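PDB 3JUR: Exo-poly-alpha-D-galacturonosidase from Thermotoga maritima, which probably hydrolyses polygalacturonate, the backbone of pectin, as an exo-acting member of glycosyl hydrolase family 28. Local coordinates for residues E244-T258 / V278-S292. Sequence-based numbering, arbitrary orientation.
Sequences ESCKYMLIEKCRFDT and VPSEYILVRDNLVIS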
ATOM      1  N   GLU D 244     -41.115   7.853  -0.160  1.00 24.61           N
ATOM      2  CA  GLU D 244     -41.730   7.012  -1.180  1.00 24.52           C
ATOM      3  C   GLU D 244     -42.485   7.824  -2.233  1.00 24.53           C
ATOM      4  O   GLU D 244     -43.505   8.446  -1.930  1.00 24.77           O
ATOM      5  CB  GLU D 244     -42.631   5.943  -0.539  1.00 24.55           C
ATOM      6  CG  GLU D 244     -43.156   4.925  -1.542  1.00 24.11           C
ATOM      7  CD  GLU D 244     -43.541   3.588  -0.933  1.00 26.38           C
ATOM      8  OE1 GLU D 244     -43.577   2.609  -1.710  1.00 27.77           O
ATOM      9  OE2 GLU D 244     -43.810   3.498   0.296  1.00 26.31           O
ATOM     10  N   SER D 245     -41.976   7.786  -3.466  1.00 24.26           N
ATOM     11  CA  SER D 245     -42.444   8.617  -4.591  1.00 24.60           C
ATOM     12  C   SER D 245     -42.485  10.113  -4.247  1.00 24.67           C
ATOM     13  O   SER D 245     -43.399  10.829  -4.652  1.00 25.05           O
ATOM     14  CB  SER D 245     -43.793   8.133  -5.141  1.00 24.29           C
ATOM     15  OG  SER D 245     -43.663   6.899  -5.819  1.00 23.85           O
ATOM     16  N   CYS D 246     -41.487  10.562  -3.491  1.00 24.75           N
ATOM     17  CA  CYS D 246     -41.374  11.962  -3.086  1.00 25.01           C
ATOM     18  C   CYS D 246     -40.416  12.738  -3.977  1.00 24.89           C
ATOM     19  O   CYS D 246     -39.492  12.165  -4.559  1.00 25.34           O
ATOM     20  CB  CYS D 246     -40.930  12.060  -1.627  1.00 24.75           C
ATOM     21  SG  CYS D 246     -42.201  11.506  -0.491  1.00 25.85           S
ATOM     22  N   LYS D 247     -40.646  14.041  -4.072  1.00 24.70           N
ATOM     23  CA  LYS D 247     -39.839  14.930  -4.905  1.00 24.80           C
ATOM     24  C   LYS D 247     -39.432  16.170  -4.101  1.00 24.46           C
ATOM     25  O   LYS D 247     -40.276  16.793  -3.458  1.00 24.34           O
ATOM     26  CB  LYS D 247     -40.631  15.345  -6.155  1.00 24.72           C
ATOM     27  CG  LYS D 247     -39.801  16.057  -7.216  1.00 25.30           C
ATOM     28  CD  LYS D 247     -40.617  16.390  -8.464  1.00 26.03           C
ATOM     29  CE  LYS D 247     -39.773  17.159  -9.476  1.00 27.39           C
ATOM     30  NZ  LYS D 247     -40.469  17.395 -10.778  1.00 28.61           N
ATOM     31  N   TYR D 248     -38.148  16.524  -4.158  1.00 23.99           N
ATOM     32  CA  TYR D 248     -37.582  17.664  -3.419  1.00 24.23           C
ATOM     33  C   TYR D 248     -37.713  17.475  -1.918  1.00 24.02           C
ATOM     34  O   TYR D 248     -38.667  17.954  -1.285  1.00 24.13           O
ATOM     35  CB  TYR D 248     -38.196  19.007  -3.846  1.00 24.20           C
ATOM     36  CG  TYR D 248     -38.030  19.335  -5.305  1.00 25.18           C
ATOM     37  CD1 TYR D 248     -36.765  19.441  -5.873  1.00 26.11           C
ATOM     38  CD2 TYR D 248     -39.141  19.576  -6.115  1.00 26.05           C
ATOM     39  CE1 TYR D 248     -36.605  19.753  -7.224  1.00 27.13           C
ATOM     40  CE2 TYR D 248     -38.994  19.894  -7.464  1.00 27.35           C
ATOM     41  CZ  TYR D 248     -37.722  19.973  -8.010  1.00 27.82           C
ATOM     42  OH  TYR D 248     -37.559  20.279  -9.341  1.00 28.73           O
ATOM     43  N   MET D 249     -36.750  16.757  -1.359  1.00 23.92           N
ATOM     44  CA  MET D 249     -36.737  16.454   0.054  1.00 23.88           C
ATOM     45  C   MET D 249     -35.341  16.652   0.616  1.00 23.51           C
ATOM     46  O   MET D 249     -34.339  16.336  -0.046  1.00 23.77           O
ATOM     47  CB  MET D 249     -37.216  15.021   0.290  1.00 24.07           C
ATOM     48  CG  MET D 249     -37.270  14.593   1.745  1.00 26.05           C
ATOM     49  SD  MET D 249     -38.240  13.086   1.930  1.00 29.13           S
ATOM     50  CE  MET D 249     -37.845  12.635   3.601  1.00 31.20           C
ATOM     51  N   LEU D 250     -35.292  17.180   1.836  1.00 22.98           N
ATOM     52  CA  LEU D 250     -34.052  17.336   2.581  1.00 22.62           C
ATOM     53  C   LEU D 250     -34.139  16.590   3.901  1.00 22.59           C
ATOM     54  O   LEU D 250     -35.117  16.720   4.639  1.00 23.29           O
ATOM     55  CB  LEU D 250     -33.752  18.823   2.825  1.00 22.48           C
ATOM     56  CG  LEU D 250     -32.613  19.189   3.781  1.00 21.64           C
ATOM     57  CD1 LEU D 250     -31.248  18.696   3.255  1.00 20.85           C
ATOM     58  CD2 LEU D 250     -32.602  20.696   4.030  1.00 21.41           C
ATOM     59  N   ILE D 251     -33.125  15.783   4.172  1.00 22.34           N
ATOM     60  CA  ILE D 251     -32.973  15.093   5.454  1.00 22.23           C
ATOM     61  C   ILE D 251     -31.587  15.473   5.955  1.00 22.15           C
ATOM     62  O   ILE D 251     -30.582  15.112   5.338  1.00 21.35           O
ATOM     63  CB  ILE D 251     -33.054  13.546   5.316  1.00 22.09           C
ATOM     64  CG1 ILE D 251     -34.386  13.114   4.688  1.00 22.38           C
ATOM     65  CG2 ILE D 251     -32.837  12.881   6.679  1.00 21.89           C
ATOM     66  CD1 ILE D 251     -34.407  11.667   4.151  1.00 22.21           C
ATOM     67  N   GLU D 252     -31.539  16.215   7.059  1.00 22.19           N
ATOM     68  CA  GLU D 252     -30.271  16.745   7.553  1.00 22.44           C
ATOM     69  C   GLU D 252     -30.206  16.789   9.071  1.00 22.87           C
ATOM     70  O   GLU D 252     -31.235  16.924   9.743  1.00 22.45           O
ATOM     71  CB  GLU D 252     -29.985  18.131   6.943  1.00 22.47           C
ATOM     72  CG  GLU D 252     -30.904  19.267   7.413  1.00 22.72           C
ATOM     73  CD  GLU D 252     -30.429  20.646   6.950  1.00 24.94           C
ATOM     74  OE1 GLU D 252     -29.450  20.726   6.166  1.00 25.29           O
ATOM     75  OE2 GLU D 252     -31.032  21.658   7.379  1.00 24.99           O
ATOM     76  N   LYS D 253     -28.994  16.650   9.604  1.00 23.54           N
ATOM     77  CA  LYS D 253     -28.724  16.805  11.040  1.00 24.53           C
ATOM     78  C   LYS D 253     -29.522  15.854  11.940  1.00 24.50           C
ATOM     79  O   LYS D 253     -29.741  16.147  13.115  1.00 25.13           O
ATOM     80  CB  LYS D 253     -28.934  18.273  11.462  1.00 25.27           C
ATOM     81  CG  LYS D 253     -27.772  19.205  11.125  1.00 27.56           C
ATOM     82  CD  LYS D 253     -26.769  19.249  12.279  1.00 31.80           C
ATOM     83  CE  LYS D 253     -25.320  19.327  11.781  1.00 34.35           C
ATOM     84  NZ  LYS D 253     -24.937  20.710  11.370  1.00 34.60           N
ATOM     85  N   CYS D 254     -29.949  14.717  11.393  1.00 24.31           N
ATOM     86  CA  CYS D 254     -30.710  13.724  12.159  1.00 24.44           C
ATOM     87  C   CYS D 254     -29.815  12.640  12.781  1.00 24.91           C
ATOM     88  O   CYS D 254     -28.710  12.374  12.292  1.00 24.98           O
ATOM     89  CB  CYS D 254     -31.792  13.072  11.285  1.00 24.08           C
ATOM     90  SG  CYS D 254     -33.004  14.226  10.567  1.00 23.36           S
ATOM     91  N   ARG D 255     -30.317  12.026  13.852  1.00 25.16           N
ATOM     92  CA  ARG D 255     -29.670  10.898  14.526  1.00 25.62           C
ATOM     93  C   ARG D 255     -30.543   9.645  14.398  1.00 25.30           C
ATOM     94  O   ARG D 255     -31.754   9.710  14.635  1.00 25.05           O
ATOM     95  CB  ARG D 255     -29.427  11.222  16.006  1.00 26.08           C
ATOM     96  CG  ARG D 255     -29.105   9.999  16.868  1.00 28.62           C
ATOM     97  CD  ARG D 255     -27.612   9.804  17.093  1.00 33.37           C
ATOM     98  NE  ARG D 255     -27.248  10.285  18.424  1.00 36.87           N
ATOM     99  CZ  ARG D 255     -26.894   9.513  19.448  1.00 38.75           C
ATOM    100  NH1 ARG D 255     -26.811   8.193  19.314  1.00 39.10           N
ATOM    101  NH2 ARG D 255     -26.601  10.075  20.616  1.00 40.22           N
ATOM    102  N   PHE D 256     -29.921   8.516  14.038  1.00 24.84           N
ATOM    103  CA  PHE D 256     -30.630   7.254  13.780  1.00 24.42           C
ATOM    104  C   PHE D 256     -30.053   6.061  14.532  1.00 24.73           C
ATOM    105  O   PHE D 256     -28.841   5.819  14.511  1.00 24.35           O
ATOM    106  CB  PHE D 256     -30.574   6.876  12.295  1.00 24.20           C
ATOM    107  CG  PHE D 256     -31.162   7.897  11.364  1.00 23.76           C
ATOM    108  CD1 PHE D 256     -32.494   7.806  10.967  1.00 23.39           C
ATOM    109  CD2 PHE D 256     -30.372   8.916  10.846  1.00 23.33           C
ATOM    110  CE1 PHE D 256     -33.036   8.740  10.091  1.00 23.82           C
ATOM    111  CE2 PHE D 256     -30.892   9.846   9.961  1.00 23.38           C
ATOM    112  CZ  PHE D 256     -32.234   9.769   9.591  1.00 24.58           C
ATOM    113  N   ASP D 257     -30.950   5.312  15.165  1.00 24.55           N
ATOM    114  CA  ASP D 257     -30.701   3.947  15.598  1.00 25.01           C
ATOM    115  C   ASP D 257     -31.943   3.152  15.167  1.00 25.29           C
ATOM    116  O   ASP D 257     -33.021   3.303  15.767  1.00 25.68           O
ATOM    117  CB  ASP D 257     -30.511   3.892  17.109  1.00 24.92           C
ATOM    118  CG  ASP D 257     -30.095   2.514  17.606  1.00 25.44           C
ATOM    119  OD1 ASP D 257     -29.896   1.587  16.790  1.00 25.24           O
ATOM    120  OD2 ASP D 257     -29.957   2.370  18.833  1.00 24.69           O
ATOM    121  N   THR D 258     -31.799   2.346  14.113  1.00 24.97           N
ATOM    122  CA  THR D 258     -32.960   1.727  13.458  1.00 25.02           C
ATOM    123  C   THR D 258     -32.914   0.206  13.425  1.00 25.10           C
ATOM    124  O   THR D 258     -31.842  -0.386  13.440  1.00 25.36           O
ATOM    125  CB  THR D 258     -33.168   2.262  12.021  1.00 24.83           C
ATOM    126  OG1 THR D 258     -31.994   2.028  11.229  1.00 25.40           O
ATOM    127  CG2 THR D 258     -33.464   3.744  12.039  1.00 24.60           C
ATOM    128  N   VAL D 278     -44.650   7.125 -10.347  1.00 24.33           N
ATOM    129  CA  VAL D 278     -44.033   8.358  -9.859  1.00 23.92           C
ATOM    130  C   VAL D 278     -42.733   8.015  -9.136  1.00 23.74           C
ATOM    131  O   VAL D 278     -42.742   7.232  -8.188  1.00 23.72           O
ATOM    132  CB  VAL D 278     -44.978   9.173  -8.928  1.00 23.94           C
ATOM    133  CG1 VAL D 278     -44.247  10.376  -8.335  1.00 23.01           C
ATOM    134  CG2 VAL D 278     -46.221   9.636  -9.690  1.00 23.84           C
ATOM    135  N   PRO D 279     -41.606   8.584  -9.598  1.00 23.60           N
ATOM    136  CA  PRO D 279     -40.330   8.255  -8.967  1.00 23.52           C
ATOM    137  C   PRO D 279     -40.101   9.058  -7.696  1.00 23.42           C
ATOM    138  O   PRO D 279     -40.727  10.094  -7.514  1.00 23.54           O
ATOM    139  CB  PRO D 279     -39.301   8.646 -10.033  1.00 23.51           C
ATOM    140  CG  PRO D 279     -39.963   9.710 -10.845  1.00 23.72           C
ATOM    141  CD  PRO D 279     -41.451   9.518 -10.733  1.00 23.68           C
ATOM    142  N   SER D 280     -39.238   8.565  -6.808  1.00 23.37           N
ATOM    143  CA  SER D 280     -38.616   9.434  -5.817  1.00 23.22           C
ATOM    144  C   SER D 280     -37.429  10.082  -6.512  1.00 23.21           C
ATOM    145  O   SER D 280     -36.645   9.397  -7.177  1.00 22.62           O
ATOM    146  CB  SER D 280     -38.135   8.657  -4.592  1.00 23.39           C
ATOM    147  OG  SER D 280     -39.102   8.651  -3.556  1.00 23.57           O
ATOM    148  N   GLU D 281     -37.307  11.399  -6.374  1.00 23.02           N
ATOM    149  CA  GLU D 281     -36.265  12.145  -7.069  1.00 23.21           C
ATOM    150  C   GLU D 281     -35.955  13.468  -6.376  1.00 22.84           C
ATOM    151  O   GLU D 281     -36.824  14.068  -5.734  1.00 22.69           O
ATOM    152  CB  GLU D 281     -36.633  12.370  -8.546  1.00 23.43           C
ATOM    153  CG  GLU D 281     -37.930  13.129  -8.764  1.00 25.97           C
ATOM    154  CD  GLU D 281     -38.239  13.382 -10.231  1.00 28.96           C
ATOM    155  OE1 GLU D 281     -39.414  13.726 -10.534  1.00 29.84           O
ATOM    156  OE2 GLU D 281     -37.317  13.246 -11.068  1.00 30.09           O
ATOM    157  N   TYR D 282     -34.707  13.909  -6.512  1.00 22.36           N
ATOM    158  CA  TYR D 282     -34.230  15.143  -5.901  1.00 21.83           C
ATOM    159  C   TYR D 282     -34.350  15.077  -4.382  1.00 21.38           C
ATOM    160  O   TYR D 282     -35.069  15.859  -3.757  1.00 21.46           O
ATOM    161  CB  TYR D 282     -34.953  16.360  -6.496  1.00 22.30           C
ATOM    162  CG  TYR D 282     -34.609  16.623  -7.946  1.00 23.43           C
ATOM    163  CD1 TYR D 282     -33.293  16.883  -8.330  1.00 24.75           C
ATOM    164  CD2 TYR D 282     -35.599  16.641  -8.934  1.00 25.22           C
ATOM    165  CE1 TYR D 282     -32.961  17.138  -9.663  1.00 25.37           C
ATOM    166  CE2 TYR D 282     -35.275  16.902 -10.274  1.00 26.03           C
ATOM    167  CZ  TYR D 282     -33.950  17.141 -10.621  1.00 26.34           C
ATOM    168  OH  TYR D 282     -33.609  17.400 -11.929  1.00 29.13           O
ATOM    169  N   ILE D 283     -33.658  14.093  -3.811  1.00 21.11           N
ATOM    170  CA  ILE D 283     -33.606  13.862  -2.371  1.00 20.22           C
ATOM    171  C   ILE D 283     -32.182  14.138  -1.906  1.00 19.94           C
ATOM    172  O   ILE D 283     -31.221  13.563  -2.436  1.00 19.08           O
ATOM    173  CB  ILE D 283     -33.972  12.392  -1.976  1.00 20.74           C
ATOM    174  CG1 ILE D 283     -35.172  11.836  -2.774  1.00 21.35           C
ATOM    175  CG2 ILE D 283     -34.183  12.269  -0.454  1.00 19.76           C
ATOM    176  CD1 ILE D 283     -36.498  12.518  -2.526  1.00 22.67           C
ATOM    177  N   LEU D 284     -32.059  15.026  -0.922  1.00 19.53           N
ATOM    178  CA  LEU D 284     -30.776  15.395  -0.355  1.00 19.26           C
ATOM    179  C   LEU D 284     -30.701  14.881   1.081  1.00 19.47           C
ATOM    180  O   LEU D 284     -31.558  15.197   1.907  1.00 19.36           O
ATOM    181  CB  LEU D 284     -30.571  16.918  -0.417  1.00 19.38           C
ATOM    182  CG  LEU D 284     -29.277  17.512   0.144  1.00 18.01           C
ATOM    183  CD1 LEU D 284     -28.044  16.977  -0.611  1.00 16.11           C
ATOM    184  CD2 LEU D 284     -29.333  19.024   0.068  1.00 17.78           C
ATOM    185  N   VAL D 285     -29.688  14.061   1.354  1.00 19.41           N
ATOM    186  CA  VAL D 285     -29.461  13.486   2.682  1.00 19.50           C
ATOM    187  C   VAL D 285     -28.067  13.927   3.140  1.00 19.76           C
ATOM    188  O   VAL D 285     -27.061  13.464   2.593  1.00 19.81           O
ATOM    189  CB  VAL D 285     -29.546  11.939   2.629  1.00 19.85           C
ATOM    190  CG1 VAL D 285     -29.363  11.307   4.024  1.00 19.27           C
ATOM    191  CG2 VAL D 285     -30.879  11.505   2.009  1.00 18.91           C
ATOM    192  N   ARG D 286     -27.995  14.837   4.114  1.00 19.25           N
ATOM    193  CA  ARG D 286     -26.690  15.395   4.495  1.00 19.42           C
ATOM    194  C   ARG D 286     -26.534  15.642   5.996  1.00 19.77           C
ATOM    195  O   ARG D 286     -27.521  15.895   6.706  1.00 19.31           O
ATOM    196  CB  ARG D 286     -26.418  16.690   3.716  1.00 18.86           C
ATOM    197  CG  ARG D 286     -27.358  17.826   4.075  1.00 18.77           C
ATOM    198  CD  ARG D 286     -27.088  19.070   3.244  1.00 18.62           C
ATOM    199  NE  ARG D 286     -27.772  20.231   3.797  1.00 18.52           N
ATOM    200  CZ  ARG D 286     -27.759  21.443   3.245  1.00 19.34           C
ATOM    201  NH1 ARG D 286     -27.115  21.651   2.105  1.00 17.75           N
ATOM    202  NH2 ARG D 286     -28.407  22.446   3.828  1.00 19.65           N
ATOM    203  N   ASP D 287     -25.281  15.588   6.462  1.00 19.95           N
ATOM    204  CA  ASP D 287     -24.925  15.916   7.852  1.00 20.70           C
ATOM    205  C   ASP D 287     -25.673  15.088   8.911  1.00 20.62           C
ATOM    206  O   ASP D 287     -25.954  15.586  10.010  1.00 21.05           O
ATOM    207  CB  ASP D 287     -25.130  17.422   8.138  1.00 20.49           C
ATOM    208  CG  ASP D 287     -24.470  18.318   7.102  1.00 22.04           C
ATOM    209  OD1 ASP D 287     -23.287  18.090   6.758  1.00 22.31           O
ATOM    210  OD2 ASP D 287     -25.143  19.263   6.639  1.00 22.85           O
ATOM    211  N   ASN D 288     -25.994  13.841   8.580  1.00 20.42           N
ATOM    212  CA  ASN D 288     -26.684  12.945   9.506  1.00 20.25           C
ATOM    213  C   ASN D 288     -25.735  12.002  10.217  1.00 20.43           C
ATOM    214  O   ASN D 288     -24.603  11.783   9.766  1.00 20.66           O
ATOM    215  CB  ASN D 288     -27.747  12.118   8.785  1.00 19.93           C
ATOM    216  CG  ASN D 288     -28.786  12.973   8.113  1.00 20.43           C
ATOM    217  OD1 ASN D 288     -29.626  13.588   8.771  1.00 20.53           O
ATOM    218  ND2 ASN D 288     -28.746  13.011   6.790  1.00 18.94           N
ATOM    219  N   LEU D 289     -26.219  11.434  11.321  1.00 19.98           N
ATOM    220  CA  LEU D 289     -25.440  10.514  12.127  1.00 20.20           C
ATOM    221  C   LEU D 289     -26.243   9.253  12.430  1.00 20.33           C
ATOM    222  O   LEU D 289     -27.306   9.319  13.048  1.00 20.01           O
ATOM    223  CB  LEU D 289     -24.978  11.190  13.425  1.00 20.26           C
ATOM    224  CG  LEU D 289     -24.235  10.347  14.470  1.00 19.36           C
ATOM    225  CD1 LEU D 289     -22.931   9.746  13.895  1.00 17.56           C
ATOM    226  CD2 LEU D 289     -23.961  11.144  15.740  1.00 20.10           C
ATOM    227  N   VAL D 290     -25.738   8.113  11.966  1.00 20.53           N
ATOM    228  CA  VAL D 290     -26.326   6.821  12.301  1.00 21.01           C
ATOM    229  C   VAL D 290     -25.338   6.073  13.191  1.00 21.60           C
ATOM    230  O   VAL D 290     -24.234   5.757  12.761  1.00 21.84           O
ATOM    231  CB  VAL D 290     -26.649   5.972  11.032  1.00 20.85           C
ATOM    232  CG1 VAL D 290     -27.357   4.643  11.411  1.00 20.57           C
ATOM    233  CG2 VAL D 290     -27.490   6.770  10.036  1.00 21.04           C
ATOM    234  N   ILE D 291     -25.715   5.817  14.438  1.00 21.99           N
ATOM    235  CA  ILE D 291     -24.932   4.907  15.286  1.00 22.67           C
ATOM    236  C   ILE D 291     -25.860   3.764  15.652  1.00 22.88           C
ATOM    237  O   ILE D 291     -26.717   3.895  16.530  1.00 22.50           O
ATOM    238  CB  ILE D 291     -24.345   5.583  16.552  1.00 22.61           C
ATOM    239  CG1 ILE D 291     -23.504   6.808  16.174  1.00 22.31           C
ATOM    240  CG2 ILE D 291     -23.534   4.570  17.370  1.00 22.37           C
ATOM    241  CD1 ILE D 291     -23.019   7.637  17.375  1.00 23.10           C
ATOM    242  N   SER D 292     -25.707   2.652  14.940  1.00 23.25           N
ATOM    243  CA  SER D 292     -26.727   1.616  14.964  1.00 24.11           C
ATOM    244  C   SER D 292     -26.216   0.255  14.503  1.00 24.23           C
ATOM    245  O   SER D 292     -26.114  -0.011  13.304  1.00 24.53           O
ATOM    246  CB  SER D 292     -27.913   2.059  14.099  1.00 23.76           C
ATOM    247  OG  SER D 292     -28.979   1.136  14.179  1.00 25.82           O
TER
HETATM  248  O   HOH W   1     -29.720  23.933   6.637  1.00 35.06           O
HETATM  249  O   HOH W   2     -27.937   6.521  17.448  1.00 34.24           O
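Glu252 OE1 is gripped by two nitrogens of Arg286: NE at 2.9 Å, nearly in line with the C-O bond, and NH2 on its syn side. The oxygen sits in the guanidinium plane, and the carboxylate is turned only 22° from that plane, so the salt bridge is side-on and almost flat. Both side chains leave CB with CG between backbone N and carbonyl carbon (chi1 69° in Glu252, much the same in Arg286) and run out side by side; NH1 of Arg286 turns to Glu11 of helix 6-16.

Ile251 O is a second shared acceptor. Arg286 N approaches it nearly end-on, whereas Asn288 ND2, at 3.1 Å, comes from above the carbonyl plane. The same amide receives Cys254 N on OD1 (2.9 Å), thereby bridging the bend between strands 249-252 and 255-258 from within; ND2 also donates to Asn317 OD1 of strand 309-320.

Side chains of similar kind lie side by side in register. The rings of Tyr248 and Tyr282 are near parallel (11°) but slid apart, centroids 5.2 Å apart, and barely overlap; their nearest side-chain atoms are Tyr248 CD1 and Tyr282 CB, at 3.6 Å. Leu250 CD1 meets Leu284 CD2 at 3.7 Å on the side of the salt bridge. On the side facing Val263, which backs Ile251, Val285 and Phe256, Val290 CG2 lies obliquely against the Phe256 ring, 3.7 Å from CD2.

Parallel bridges from Lys247-Glu281 to Phe256-Val290, with axes 4.8 Å apart between strands 249-252 and 280-286, are those of successive coils of a parallel beta-helix, right-handed in family 28, with aligned aromatic and aliphatic side chains and an asparagine, Asn288, bonded to Asn317 of the next coil.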